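Local coordinates for protein ralf, proline/betaine transporter (Legionella pneumophila, PDB 4D7Q) that probably acts, through its Sec7 domain, as a guanine nucleotide exchange factor, here an engineered chimera of Legionella Sec7 and Rickettsia capping domains of RalF, at residues E109-D114 against A277-V282; P207-N212 against Q314-A319; P303-G308 against A335-L340. The protein carries 2 engineered substitutions. All blocks are in the same frame, centred on the assembly; numbering follows the deposited sequence.

Contact 1: residues E109-D114 against A277-V282. With GOL (glycerol), chain G.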
ATOM      1  N   GLU A 109       1.542   2.193   2.258  1.00 20.92           N
ATOM      2  CA  GLU A 109       0.528   1.679   3.190  1.00 20.39           C
ATOM      3  C   GLU A 109       0.535   0.166   3.121  1.00 23.11           C
ATOM      4  O   GLU A 109       0.594  -0.389   2.019  1.00 21.47           O
ATOM      5  CB  GLU A 109      -0.860   2.233   2.868  1.00 20.49           C
ATOM      6  CG  GLU A 109      -0.962   3.719   3.155  1.00 21.25           C
ATOM      7  CD  GLU A 109      -2.184   4.338   2.525  1.00 27.69           C
ATOM      8  OE1 GLU A 109      -3.317   3.981   2.923  1.00 30.93           O
ATOM      9  OE2 GLU A 109      -2.004   5.101   1.555  1.00 32.95           O
ATOM     10  N   ALA A 110       0.576  -0.501   4.292  1.00 19.74           N
ATOM     11  CA  ALA A 110       0.697  -1.959   4.363  1.00 19.44           C
ATOM     12  C   ALA A 110      -0.411  -2.710   3.606  1.00 23.08           C
ATOM     13  O   ALA A 110      -0.109  -3.649   2.871  1.00 20.65           O
ATOM     14  CB  ALA A 110       0.727  -2.417   5.807  1.00 19.99           C
ATOM     15  N   GLN A 111      -1.676  -2.332   3.822  1.00 19.73           N
ATOM     16  CA  GLN A 111      -2.812  -3.032   3.177  1.00 21.01           C
ATOM     17  C   GLN A 111      -2.779  -2.919   1.671  1.00 24.84           C
ATOM     18  O   GLN A 111      -3.173  -3.862   0.980  1.00 25.29           O
ATOM     19  CB  GLN A 111      -4.151  -2.508   3.693  1.00 22.34           C
ATOM     20  CG  GLN A 111      -4.432  -2.773   5.164  1.00 25.08           C
ATOM     21  CD  GLN A 111      -5.843  -2.317   5.433  1.00 49.30           C
ATOM     22  OE1 GLN A 111      -6.793  -2.763   4.786  1.00 57.85           O
ATOM     23  NE2 GLN A 111      -6.000  -1.320   6.266  1.00 34.69           N
ATOM     24  N   LYS A 112      -2.268  -1.772   1.166  1.00 20.97           N
ATOM     25  CA  LYS A 112      -2.088  -1.496  -0.256  1.00 19.46           C
ATOM     26  C   LYS A 112      -0.964  -2.367  -0.836  1.00 23.44           C
ATOM     27  O   LYS A 112      -1.172  -3.033  -1.853  1.00 22.53           O
ATOM     28  CB  LYS A 112      -1.855  -0.001  -0.490  1.00 20.18           C
ATOM     29  CG  LYS A 112      -3.108   0.824  -0.226  1.00 25.57           C
ATOM     30  CD  LYS A 112      -2.958   2.273  -0.588  1.00 26.01           C
ATOM     31  CE  LYS A 112      -4.290   2.966  -0.398  1.00 24.62           C
ATOM     32  NZ  LYS A 112      -4.086   4.422  -0.326  1.00 23.64           N
ATOM     33  N   ILE A 113       0.210  -2.413  -0.185  1.00 20.20           N
ATOM     34  CA  ILE A 113       1.313  -3.278  -0.691  1.00 20.36           C
ATOM     35  C   ILE A 113       0.893  -4.773  -0.655  1.00 22.17           C
ATOM     36  O   ILE A 113       1.271  -5.552  -1.535  1.00 20.77           O
ATOM     37  CB  ILE A 113       2.713  -2.996  -0.018  1.00 23.55           C
ATOM     38  CG1 ILE A 113       3.900  -3.531  -0.883  1.00 25.81           C
ATOM     39  CG2 ILE A 113       2.815  -3.572   1.398  1.00 21.01           C
ATOM     40  CD1 ILE A 113       4.317  -2.649  -2.013  1.00 29.08           C
ATOM     41  N   ASP A 114       0.097  -5.145   0.366  1.00 18.68           N
ATOM     42  CA  ASP A 114      -0.446  -6.480   0.562  1.00 18.11           C
ATOM     43  C   ASP A 114      -1.344  -6.856  -0.631  1.00 23.20           C
ATOM     44  O   ASP A 114      -1.197  -7.940  -1.191  1.00 22.47           O
ATOM     45  CB  ASP A 114      -1.255  -6.521   1.856  1.00 20.76           C
ATOM     46  CG  ASP A 114      -1.561  -7.914   2.343  1.00 30.66           C
ATOM     47  OD1 ASP A 114      -0.788  -8.825   2.039  1.00 34.64           O
ATOM     48  OD2 ASP A 114      -2.547  -8.079   3.049  1.00 33.15           O
ATOM     49  N   ALA A 277     -15.712  10.488   9.929  1.00 29.95           N
ATOM     50  CA  ALA A 277     -14.963   9.244  10.100  1.00 29.03           C
ATOM     51  C   ALA A 277     -13.558   9.379   9.533  1.00 32.10           C
ATOM     52  O   ALA A 277     -13.364   9.976   8.473  1.00 30.40           O
ATOM     53  CB  ALA A 277     -15.703   8.065   9.483  1.00 29.36           C
ATOM     54  N   ALA A 278     -12.561   8.896  10.292  1.00 28.98           N
ATOM     55  CA  ALA A 278     -11.152   9.028   9.921  1.00 27.81           C
ATOM     56  C   ALA A 278     -10.335   7.862  10.441  1.00 28.80           C
ATOM     57  O   ALA A 278     -10.699   7.254  11.449  1.00 28.72           O
ATOM     58  CB  ALA A 278     -10.595  10.342  10.453  1.00 28.77           C
ATOM     59  N   GLU A 279      -9.219   7.566   9.775  1.00 24.16           N
ATOM     60  CA  GLU A 279      -8.383   6.433  10.151  1.00 24.71           C
ATOM     61  C   GLU A 279      -6.933   6.820  10.464  1.00 27.16           C
ATOM     62  O   GLU A 279      -6.331   7.615   9.735  1.00 26.01           O
ATOM     63  CB  GLU A 279      -8.444   5.400   9.005  1.00 25.95           C
ATOM     64  CG  GLU A 279      -7.455   4.252   9.077  1.00 31.28           C
ATOM     65  CD  GLU A 279      -7.373   3.421   7.810  1.00 42.46           C
ATOM     66  OE1 GLU A 279      -7.643   3.961   6.715  1.00 38.90           O
ATOM     67  OE2 GLU A 279      -7.037   2.223   7.912  1.00 31.95           O
ATOM     68  N   ILE A 280      -6.374   6.246  11.551  1.00 22.19           N
ATOM     69  CA  ILE A 280      -4.966   6.429  11.891  1.00 20.98           C
ATOM     70  C   ILE A 280      -4.263   5.105  11.634  1.00 25.13           C
ATOM     71  O   ILE A 280      -4.457   4.154  12.387  1.00 25.50           O
ATOM     72  CB  ILE A 280      -4.611   6.940  13.323  1.00 23.50           C
ATOM     73  CG1 ILE A 280      -5.482   8.117  13.827  1.00 24.35           C
ATOM     74  CG2 ILE A 280      -3.105   7.290  13.373  1.00 24.12           C
ATOM     75  CD1 ILE A 280      -5.309   8.387  15.405  1.00 28.92           C
ATOM     76  N   GLN A 281      -3.401   5.058  10.620  1.00 22.70           N
ATOM     77  CA  GLN A 281      -2.588   3.862  10.366  1.00 21.46           C
ATOM     78  C   GLN A 281      -1.299   4.043  11.146  1.00 24.70           C
ATOM     79  O   GLN A 281      -0.621   5.058  10.974  1.00 23.59           O
ATOM     80  CB  GLN A 281      -2.284   3.688   8.897  1.00 21.74           C
ATOM     81  CG  GLN A 281      -3.512   3.434   8.022  1.00 25.86           C
ATOM     82  CD  GLN A 281      -3.074   3.451   6.584  1.00 35.26           C
ATOM     83  OE1 GLN A 281      -2.141   2.751   6.196  1.00 28.74           O
ATOM     84  NE2 GLN A 281      -3.682   4.303   5.783  1.00 26.08           N
ATOM     85  N   VAL A 282      -1.014   3.090  12.058  1.00 22.69           N
ATOM     86  CA  VAL A 282       0.143   3.070  12.964  1.00 21.81           C
ATOM     87  C   VAL A 282       1.188   2.047  12.464  1.00 25.32           C
ATOM     88  O   VAL A 282       0.876   0.863  12.303  1.00 24.01           O
ATOM     89  CB  VAL A 282      -0.258   2.780  14.448  1.00 24.99           C
ATOM     90  CG1 VAL A 282       0.989   2.688  15.359  1.00 24.47           C
ATOM     91  CG2 VAL A 282      -1.239   3.839  14.985  1.00 24.44           C
TER
HETATM   92  C1  GOL G1352      -8.612   2.838   2.933  1.00 56.87           C
HETATM   93  O1  GOL G1352      -7.796   2.436   1.840  1.00 52.33           O
HETATM   94  C2  GOL G1352      -8.968   1.665   3.817  1.00 61.17           C
HETATM   95  O2  GOL G1352     -10.186   1.957   4.511  1.00 64.02           O
HETATM   96  C3  GOL G1352      -7.880   1.333   4.814  1.00 60.83           C
HETATM   97  O3  GOL G1352      -8.440   0.799   6.018  1.00 62.06           O
HETATM   98  O   HOH W   1      -2.533  -0.141   5.522  1.00 31.80           O

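Contact 2: residues P207-N212 against Q314-A319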
ATOM      1  N   PRO A 207      -1.320   9.133   0.519  1.00 24.86           N
ATOM      2  CA  PRO A 207      -2.457  10.075   0.550  1.00 25.24           C
ATOM      3  C   PRO A 207      -2.885  10.447   1.967  1.00 27.39           C
ATOM      4  O   PRO A 207      -2.883   9.600   2.875  1.00 26.51           O
ATOM      5  CB  PRO A 207      -3.582   9.289  -0.151  1.00 26.73           C
ATOM      6  CG  PRO A 207      -2.875   8.332  -1.037  1.00 29.47           C
ATOM      7  CD  PRO A 207      -1.664   7.926  -0.263  1.00 25.57           C
ATOM      8  N   GLY A 208      -3.257  11.709   2.133  1.00 22.30           N
ATOM      9  CA  GLY A 208      -3.691  12.244   3.412  1.00 21.65           C
ATOM     10  C   GLY A 208      -2.549  12.877   4.170  1.00 27.34           C
ATOM     11  O   GLY A 208      -1.627  13.432   3.569  1.00 27.93           O
ATOM     12  N   TYR A 209      -2.607  12.783   5.501  1.00 23.10           N
ATOM     13  CA  TYR A 209      -1.606  13.362   6.395  1.00 23.07           C
ATOM     14  C   TYR A 209      -0.648  12.309   6.910  1.00 26.00           C
ATOM     15  O   TYR A 209      -1.076  11.230   7.342  1.00 24.23           O
ATOM     16  CB  TYR A 209      -2.288  14.041   7.572  1.00 22.78           C
ATOM     17  CG  TYR A 209      -3.352  15.039   7.182  1.00 23.63           C
ATOM     18  CD1 TYR A 209      -3.010  16.315   6.737  1.00 25.15           C
ATOM     19  CD2 TYR A 209      -4.706  14.743   7.349  1.00 23.91           C
ATOM     20  CE1 TYR A 209      -3.990  17.260   6.434  1.00 27.83           C
ATOM     21  CE2 TYR A 209      -5.693  15.674   7.040  1.00 24.99           C
ATOM     22  CZ  TYR A 209      -5.332  16.939   6.605  1.00 34.09           C
ATOM     23  OH  TYR A 209      -6.325  17.844   6.312  1.00 29.66           O
ATOM     24  N   GLN A 210       0.646  12.613   6.835  1.00 23.12           N
ATOM     25  CA  GLN A 210       1.679  11.670   7.254  1.00 23.14           C
ATOM     26  C   GLN A 210       2.643  12.343   8.198  1.00 27.74           C
ATOM     27  O   GLN A 210       3.022  13.485   7.982  1.00 27.99           O
ATOM     28  CB  GLN A 210       2.426  11.086   6.045  1.00 23.08           C
ATOM     29  CG  GLN A 210       3.392   9.928   6.395  1.00 28.07           C
ATOM     30  CD  GLN A 210       3.922   9.225   5.170  1.00 36.35           C
ATOM     31  OE1 GLN A 210       3.219   9.039   4.185  1.00 29.99           O
ATOM     32  NE2 GLN A 210       5.161   8.770   5.225  1.00 33.48           N
ATOM     33  N   ILE A 211       3.012  11.631   9.264  1.00 23.89           N
ATOM     34  CA  ILE A 211       3.986  12.101  10.241  1.00 23.20           C
ATOM     35  C   ILE A 211       5.063  11.026  10.355  1.00 28.14           C
ATOM     36  O   ILE A 211       4.810   9.947  10.912  1.00 26.42           O
ATOM     37  CB  ILE A 211       3.398  12.506  11.618  1.00 26.00           C
ATOM     38  CG1 ILE A 211       2.064  13.307  11.503  1.00 25.54           C
ATOM     39  CG2 ILE A 211       4.476  13.278  12.416  1.00 26.36           C
ATOM     40  CD1 ILE A 211       1.393  13.710  12.893  1.00 29.83           C
ATOM     41  N   ASN A 212       6.251  11.310   9.783  1.00 25.47           N
ATOM     42  CA  ASN A 212       7.382  10.386   9.835  1.00 26.99           C
ATOM     43  C   ASN A 212       8.194  10.636  11.073  1.00 33.24           C
ATOM     44  O   ASN A 212       8.110  11.718  11.639  1.00 33.42           O
ATOM     45  CB  ASN A 212       8.309  10.594   8.646  1.00 31.33           C
ATOM     46  CG  ASN A 212       7.729  10.171   7.347  1.00 42.37           C
ATOM     47  OD1 ASN A 212       6.881   9.274   7.279  1.00 38.44           O
ATOM     48  ND2 ASN A 212       8.232  10.773   6.287  1.00 34.22           N
ATOM     49  N   GLN A 314     -17.072  16.746   6.873  1.00 32.13           N
ATOM     50  CA  GLN A 314     -16.950  16.477   8.313  1.00 31.58           C
ATOM     51  C   GLN A 314     -15.776  15.514   8.609  1.00 33.96           C
ATOM     52  O   GLN A 314     -15.009  15.738   9.552  1.00 33.77           O
ATOM     53  CB  GLN A 314     -18.273  15.923   8.894  1.00 32.89           C
ATOM     54  CG  GLN A 314     -18.265  15.835  10.432  1.00 48.07           C
ATOM     55  CD  GLN A 314     -17.800  17.106  11.135  1.00 61.54           C
ATOM     56  OE1 GLN A 314     -18.262  18.218  10.837  1.00 57.66           O
ATOM     57  NE2 GLN A 314     -16.869  16.964  12.081  1.00 41.93           N
ATOM     58  N   SER A 315     -15.651  14.457   7.797  1.00 30.28           N
ATOM     59  CA  SER A 315     -14.574  13.458   7.877  1.00 29.40           C
ATOM     60  C   SER A 315     -13.193  14.101   7.607  1.00 32.26           C
ATOM     61  O   SER A 315     -12.236  13.836   8.341  1.00 30.18           O
ATOM     62  CB  SER A 315     -14.841  12.331   6.891  1.00 31.12           C
ATOM     63  OG  SER A 315     -15.942  11.566   7.350  1.00 33.81           O
ATOM     64  N   LEU A 316     -13.116  14.975   6.577  1.00 29.15           N
ATOM     65  CA  LEU A 316     -11.914  15.715   6.225  1.00 28.86           C
ATOM     66  C   LEU A 316     -11.501  16.598   7.412  1.00 32.40           C
ATOM     67  O   LEU A 316     -10.325  16.609   7.782  1.00 32.04           O
ATOM     68  CB  LEU A 316     -12.166  16.559   4.946  1.00 29.41           C
ATOM     69  CG  LEU A 316     -11.038  17.524   4.510  1.00 34.39           C
ATOM     70  CD1 LEU A 316      -9.755  16.785   4.140  1.00 34.75           C
ATOM     71  CD2 LEU A 316     -11.476  18.405   3.378  1.00 36.27           C
ATOM     72  N   LYS A 317     -12.482  17.283   8.049  1.00 28.43           N
ATOM     73  CA  LYS A 317     -12.228  18.113   9.227  1.00 27.42           C
ATOM     74  C   LYS A 317     -11.692  17.245  10.375  1.00 29.82           C
ATOM     75  O   LYS A 317     -10.664  17.575  10.971  1.00 27.59           O
ATOM     76  CB  LYS A 317     -13.522  18.825   9.645  1.00 30.43           C
ATOM     77  CG  LYS A 317     -13.312  19.909  10.687  1.00 47.26           C
ATOM     78  CD  LYS A 317     -14.623  20.346  11.297  1.00 55.32           C
ATOM     79  CE  LYS A 317     -14.408  21.284  12.459  1.00 74.42           C
ATOM     80  NZ  LYS A 317     -15.652  22.026  12.804  1.00 87.55           N
ATOM     81  N   LEU A 318     -12.375  16.109  10.655  1.00 26.90           N
ATOM     82  CA  LEU A 318     -11.958  15.175  11.704  1.00 26.23           C
ATOM     83  C   LEU A 318     -10.535  14.658  11.468  1.00 28.58           C
ATOM     84  O   LEU A 318      -9.742  14.668  12.419  1.00 29.33           O
ATOM     85  CB  LEU A 318     -12.971  14.014  11.863  1.00 26.02           C
ATOM     86  CG  LEU A 318     -12.681  12.950  12.950  1.00 28.14           C
ATOM     87  CD1 LEU A 318     -12.671  13.558  14.371  1.00 27.12           C
ATOM     88  CD2 LEU A 318     -13.673  11.829  12.874  1.00 27.74           C
ATOM     89  N   ALA A 319     -10.178  14.302  10.203  1.00 22.89           N
ATOM     90  CA  ALA A 319      -8.814  13.844   9.894  1.00 22.64           C
ATOM     91  C   ALA A 319      -7.794  14.970  10.187  1.00 28.14           C
ATOM     92  O   ALA A 319      -6.793  14.698  10.848  1.00 27.55           O
ATOM     93  CB  ALA A 319      -8.700  13.360   8.453  1.00 22.12           C
TER

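Contact 3: residues P303-G308 against A335-L340. With GOL (glycerol), chain D.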
ATOM      1  N   PRO A 303      -9.252  10.903   5.976  1.00 26.70           N
ATOM      2  CA  PRO A 303     -10.719  10.895   6.142  1.00 27.20           C
ATOM      3  C   PRO A 303     -11.226   9.561   5.565  1.00 34.22           C
ATOM      4  O   PRO A 303     -10.750   9.115   4.516  1.00 32.68           O
ATOM      5  CB  PRO A 303     -11.195  12.080   5.283  1.00 28.46           C
ATOM      6  CG  PRO A 303     -10.103  12.348   4.334  1.00 32.08           C
ATOM      7  CD  PRO A 303      -8.821  11.852   4.924  1.00 27.62           C
ATOM      8  N   LEU A 304     -12.125   8.895   6.272  1.00 34.02           N
ATOM      9  CA  LEU A 304     -12.596   7.583   5.841  1.00 35.05           C
ATOM     10  C   LEU A 304     -13.683   7.573   4.752  1.00 40.48           C
ATOM     11  O   LEU A 304     -14.751   8.174   4.906  1.00 38.11           O
ATOM     12  CB  LEU A 304     -13.016   6.762   7.073  1.00 35.49           C
ATOM     13  CG  LEU A 304     -12.972   5.237   6.983  1.00 40.83           C
ATOM     14  CD1 LEU A 304     -11.553   4.711   6.702  1.00 39.71           C
ATOM     15  CD2 LEU A 304     -13.506   4.624   8.257  1.00 44.65           C
ATOM     16  N   ARG A 305     -13.395   6.856   3.650  1.00 40.13           N
ATOM     17  CA  ARG A 305     -14.354   6.619   2.567  1.00 40.86           C
ATOM     18  C   ARG A 305     -15.319   5.561   3.110  1.00 46.32           C
ATOM     19  O   ARG A 305     -14.876   4.597   3.748  1.00 44.64           O
ATOM     20  CB  ARG A 305     -13.640   6.077   1.313  1.00 39.30           C
ATOM     21  CG  ARG A 305     -13.212   7.150   0.324  1.00 46.12           C
ATOM     22  CD  ARG A 305     -12.652   6.546  -0.960  1.00 45.27           C
ATOM     23  NE  ARG A 305     -13.671   5.816  -1.723  1.00 39.31           N
ATOM     24  CZ  ARG A 305     -14.396   6.340  -2.706  1.00 52.98           C
ATOM     25  NH1 ARG A 305     -14.240   7.612  -3.050  1.00 30.46           N
ATOM     26  NH2 ARG A 305     -15.289   5.597  -3.347  1.00 43.17           N
ATOM     27  N   GLU A 306     -16.631   5.771   2.935  1.00 45.11           N
ATOM     28  CA  GLU A 306     -17.630   4.813   3.449  1.00 45.36           C
ATOM     29  C   GLU A 306     -18.656   4.457   2.387  1.00 48.85           C
ATOM     30  O   GLU A 306     -19.070   5.335   1.621  1.00 47.23           O
ATOM     31  CB  GLU A 306     -18.312   5.337   4.733  1.00 46.79           C
ATOM     32  CG  GLU A 306     -17.389   5.389   5.943  1.00 53.24           C
ATOM     33  CD  GLU A 306     -18.069   5.693   7.261  1.00 68.64           C
ATOM     34  OE1 GLU A 306     -18.202   6.891   7.598  1.00 57.64           O
ATOM     35  OE2 GLU A 306     -18.459   4.732   7.965  1.00 64.45           O
ATOM     36  N   GLU A 307     -19.049   3.157   2.334  1.00 46.97           N
ATOM     37  CA  GLU A 307     -20.027   2.586   1.385  1.00 47.66           C
ATOM     38  C   GLU A 307     -19.767   2.986  -0.098  1.00 52.82           C
ATOM     39  O   GLU A 307     -20.694   3.408  -0.801  1.00 54.32           O
ATOM     40  N   GLY A 308     -18.496   2.901  -0.521  1.00 47.71           N
ATOM     41  CA  GLY A 308     -18.040   3.223  -1.873  1.00 46.32           C
ATOM     42  C   GLY A 308     -18.247   4.665  -2.303  1.00 48.24           C
ATOM     43  O   GLY A 308     -18.205   4.975  -3.498  1.00 46.32           O
ATOM     44  N   ALA A 335      -2.826  14.713  -1.610  1.00 27.11           N
ATOM     45  CA  ALA A 335      -4.225  14.594  -2.056  1.00 28.11           C
ATOM     46  C   ALA A 335      -4.748  13.186  -1.827  1.00 29.74           C
ATOM     47  O   ALA A 335      -3.988  12.223  -1.915  1.00 28.27           O
ATOM     48  CB  ALA A 335      -4.341  14.925  -3.545  1.00 29.20           C
ATOM     49  N   THR A 336      -6.023  13.067  -1.489  1.00 27.37           N
ATOM     50  CA  THR A 336      -6.659  11.753  -1.394  1.00 27.00           C
ATOM     51  C   THR A 336      -7.348  11.583  -2.753  1.00 30.12           C
ATOM     52  O   THR A 336      -7.301  12.503  -3.567  1.00 27.76           O
ATOM     53  CB  THR A 336      -7.624  11.617  -0.207  1.00 28.96           C
ATOM     54  OG1 THR A 336      -8.799  12.389  -0.445  1.00 28.77           O
ATOM     55  CG2 THR A 336      -6.989  11.950   1.123  1.00 28.53           C
ATOM     56  N   TYR A 337      -7.996  10.440  -3.000  1.00 27.24           N
ATOM     57  CA  TYR A 337      -8.695  10.224  -4.265  1.00 27.90           C
ATOM     58  C   TYR A 337      -9.825  11.276  -4.472  1.00 32.90           C
ATOM     59  O   TYR A 337     -10.121  11.665  -5.608  1.00 31.96           O
ATOM     60  CB  TYR A 337      -9.287   8.811  -4.267  1.00 28.58           C
ATOM     61  CG  TYR A 337      -9.862   8.390  -5.603  1.00 30.02           C
ATOM     62  CD1 TYR A 337      -9.030   8.091  -6.679  1.00 32.04           C
ATOM     63  CD2 TYR A 337     -11.238   8.247  -5.779  1.00 29.90           C
ATOM     64  CE1 TYR A 337      -9.552   7.676  -7.902  1.00 32.27           C
ATOM     65  CE2 TYR A 337     -11.767   7.784  -6.982  1.00 30.38           C
ATOM     66  CZ  TYR A 337     -10.917   7.492  -8.040  1.00 34.63           C
ATOM     67  OH  TYR A 337     -11.412   7.112  -9.263  1.00 29.66           O
ATOM     68  N   ASP A 338     -10.433  11.738  -3.361  1.00 29.93           N
ATOM     69  CA  ASP A 338     -11.563  12.657  -3.361  1.00 30.35           C
ATOM     70  C   ASP A 338     -11.265  14.124  -3.044  1.00 35.87           C
ATOM     71  O   ASP A 338     -12.013  15.011  -3.472  1.00 36.65           O
ATOM     72  CB  ASP A 338     -12.604  12.125  -2.384  1.00 32.36           C
ATOM     73  CG  ASP A 338     -13.018  10.707  -2.706  1.00 35.10           C
ATOM     74  OD1 ASP A 338     -13.667  10.505  -3.748  1.00 34.05           O
ATOM     75  OD2 ASP A 338     -12.701   9.807  -1.910  1.00 35.12           O
ATOM     76  N   TYR A 339     -10.217  14.374  -2.268  1.00 31.80           N
ATOM     77  CA  TYR A 339      -9.857  15.715  -1.837  1.00 31.71           C
ATOM     78  C   TYR A 339      -8.499  16.114  -2.332  1.00 36.61           C
ATOM     79  O   TYR A 339      -7.519  15.368  -2.176  1.00 34.87           O
ATOM     80  CB  TYR A 339      -9.925  15.821  -0.310  1.00 32.82           C
ATOM     81  CG  TYR A 339     -11.344  15.759   0.206  1.00 34.53           C
ATOM     82  CD1 TYR A 339     -12.208  16.846   0.064  1.00 36.60           C
ATOM     83  CD2 TYR A 339     -11.837  14.606   0.816  1.00 34.69           C
ATOM     84  CE1 TYR A 339     -13.523  16.791   0.521  1.00 38.14           C
ATOM     85  CE2 TYR A 339     -13.148  14.546   1.296  1.00 35.91           C
ATOM     86  CZ  TYR A 339     -13.992  15.634   1.125  1.00 44.85           C
ATOM     87  OH  TYR A 339     -15.297  15.580   1.546  1.00 45.46           O
ATOM     88  N   LEU A 340      -8.437  17.312  -2.914  1.00 33.14           N
ATOM     89  CA  LEU A 340      -7.210  17.888  -3.437  1.00 33.10           C
ATOM     90  C   LEU A 340      -6.255  18.157  -2.277  1.00 34.45           C
ATOM     91  O   LEU A 340      -6.706  18.323  -1.146  1.00 31.30           O
ATOM     92  CB  LEU A 340      -7.525  19.201  -4.201  1.00 34.05           C
ATOM     93  CG  LEU A 340      -8.398  19.078  -5.471  1.00 39.93           C
ATOM     94  CD1 LEU A 340      -8.707  20.455  -6.064  1.00 40.67           C
ATOM     95  CD2 LEU A 340      -7.721  18.218  -6.546  1.00 43.48           C
TER
HETATM   96  C1  GOL D1349      -8.823   7.551  -0.698  1.00 40.07           C
HETATM   97  O1  GOL D1349      -7.678   8.276  -1.128  1.00 39.78           O
HETATM   98  C2  GOL D1349      -8.636   7.082   0.726  1.00 41.41           C
HETATM   99  O2  GOL D1349      -9.706   6.204   1.097  1.00 39.48           O
HETATM  100  C3  GOL D1349      -8.581   8.249   1.687  1.00 42.54           C
HETATM  101  O3  GOL D1349      -9.823   8.932   1.732  1.00 40.60           O

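Contact 1: residues E109-D114 against A277-V282
Glu109 and Gln281 meet with their side chains crossing at about a right angle, the carboxylate and amide planes turned 45° apart. Gln281 NE2 donates to Glu109 OE1 over 2.9 Å with an N-H...O angle of 157°; the oxygen lies close to the amide plane, yet the donor comes from above the carboxylate plane. The second carboxylate oxygen, Glu109 OE2, is met on its syn side, tilted from the plane, by Lys112 NZ in a 2.9 Å salt bridge. Glu109 is the N-cap residue of helix 110-127 in the Sec7 part, whereas Gln281 stands on strand 277-283 of the capping domain's antiparallel sheet. Since the two parts come from different bacteria, this interface belongs to the chimera. Gln281 OE1 turns toward the start of the helix: Tyr283 OH binds it directly, and a water 3.0 Å from Gln281 OE1 accepts from Gln111 N. Two residues earlier, Glu279 has CG anti to its backbone N (chi1 170°), and its extended chain brings OE2 to Ser267 OG and, at 2.8 Å, to O3 of a glycerol, probably from the crystallisation liquor. That O3 receives a weak bond from Gln111 NE2, 3.2 Å away.

Contact 2: residues P207-N212 against Q314-A319
Tyr209 carries this contact from strand 208-214, reaching Ala319 and Leu316 of helix 313-325 with ring carbon CE2 and its hydroxyl end. Before it in the chain, Pro207 leads into the strand, and Gly208 has a positive phi of 94°, backbone angles at which a beta carbon would be jammed against the carbonyl oxygen of Pro207. At Tyr209 the bond to CB is directed at the helix. CE2 comes within 3.8 Å of Ala319 C, an oblique approach to the ring, and the same CE2 packs 4.0 Å from Ala319 CB. At the far end of the ring Tyr209 OH approaches Leu316 CD1 to 4.2 Å, the two side chains crossing at about a right angle. This hydroxyl has its polar partner elsewhere, in the backbone oxygen of Leu344, so the buried phenol is satisfied while the ring packs on Ala319. One residue on, Gln210 makes no contact with the helix segment; its NE2 donates to Asn212 OD1 at 2.7 Å, nearly straight at 171° and onto a carbonyl lone pair. Within the Rickettsia-derived capping domain, strand 208-214 lies between strands 297-303 and 332-334 of the antiparallel sheet, while helix 313-325 packs against it through Tyr209, with Leu344 and Gln347 of helix 341-351 alongside.

Contact 3: residues P303-G308 against A335-L340
Two loops of the capping domain face each other here without pairing, their backbones some 9 Å apart: Pro303 CA lies 8.6 Å from Thr336 CA, and Arg305 CA 8.9 Å from Asp338 CA. The main bridge is a salt bridge in which Arg305 NH1 donates to Asp338 OD2 at 2.9 Å, with an N-H...O angle of 159°. Guanidinium and carboxylate are nearly coplanar, 15° apart, and the aspartate sits at the guanidinium edge and is met on the syn lone pair of OD2. A bend at chi3 (66°) turns the guanidinium to this position, and Arg305 NH1 also lies 4.1 Å from Tyr337 CD2, at the edge of the tyrosine ring. At the start of both segments, Pro303 CD packs 4.2 Å from Thr336 CG2. Thr336 OG1 accepts from the backbone N of Tyr339, three residues on, an ST motif spanning Asp338. Between the loops sits a glycerol, probably from the crystallisation liquor: its O1 accepts from Tyr337 N at 2.9 Å, and its O3 donates to Pro303 O. Each charged partner has a second one in the Sec7 part, Glu72 for Arg305 NE and Lys27 for Asp338 OD1. The four groups thus form a charge network of alternating sign across the interface between the two parts of the chimera, and it would probably help keep Asp338 ionised.

Contact 2 is fully buried and mainly apolar, whereas contacts 1 and 3 are only partly buried and polar. Contacts 1 and 2 reach the same antiparallel sheet, one through strand 277-283 and the other through strand 208-214, and Ala277 N probably bonds to Ser315 OG between them. Contact 3 lies in loops that follow two strands of that sheet; it meets contact 1 where Leu304 N probably bonds to Ala277 O, and contact 2 where Pro303 packs on Ala319. Only contact 1 pairs segments from both parts of the chimera; contacts 2 and 3 stay within the capping domain, although the charges of contact 3 continue into Sec7.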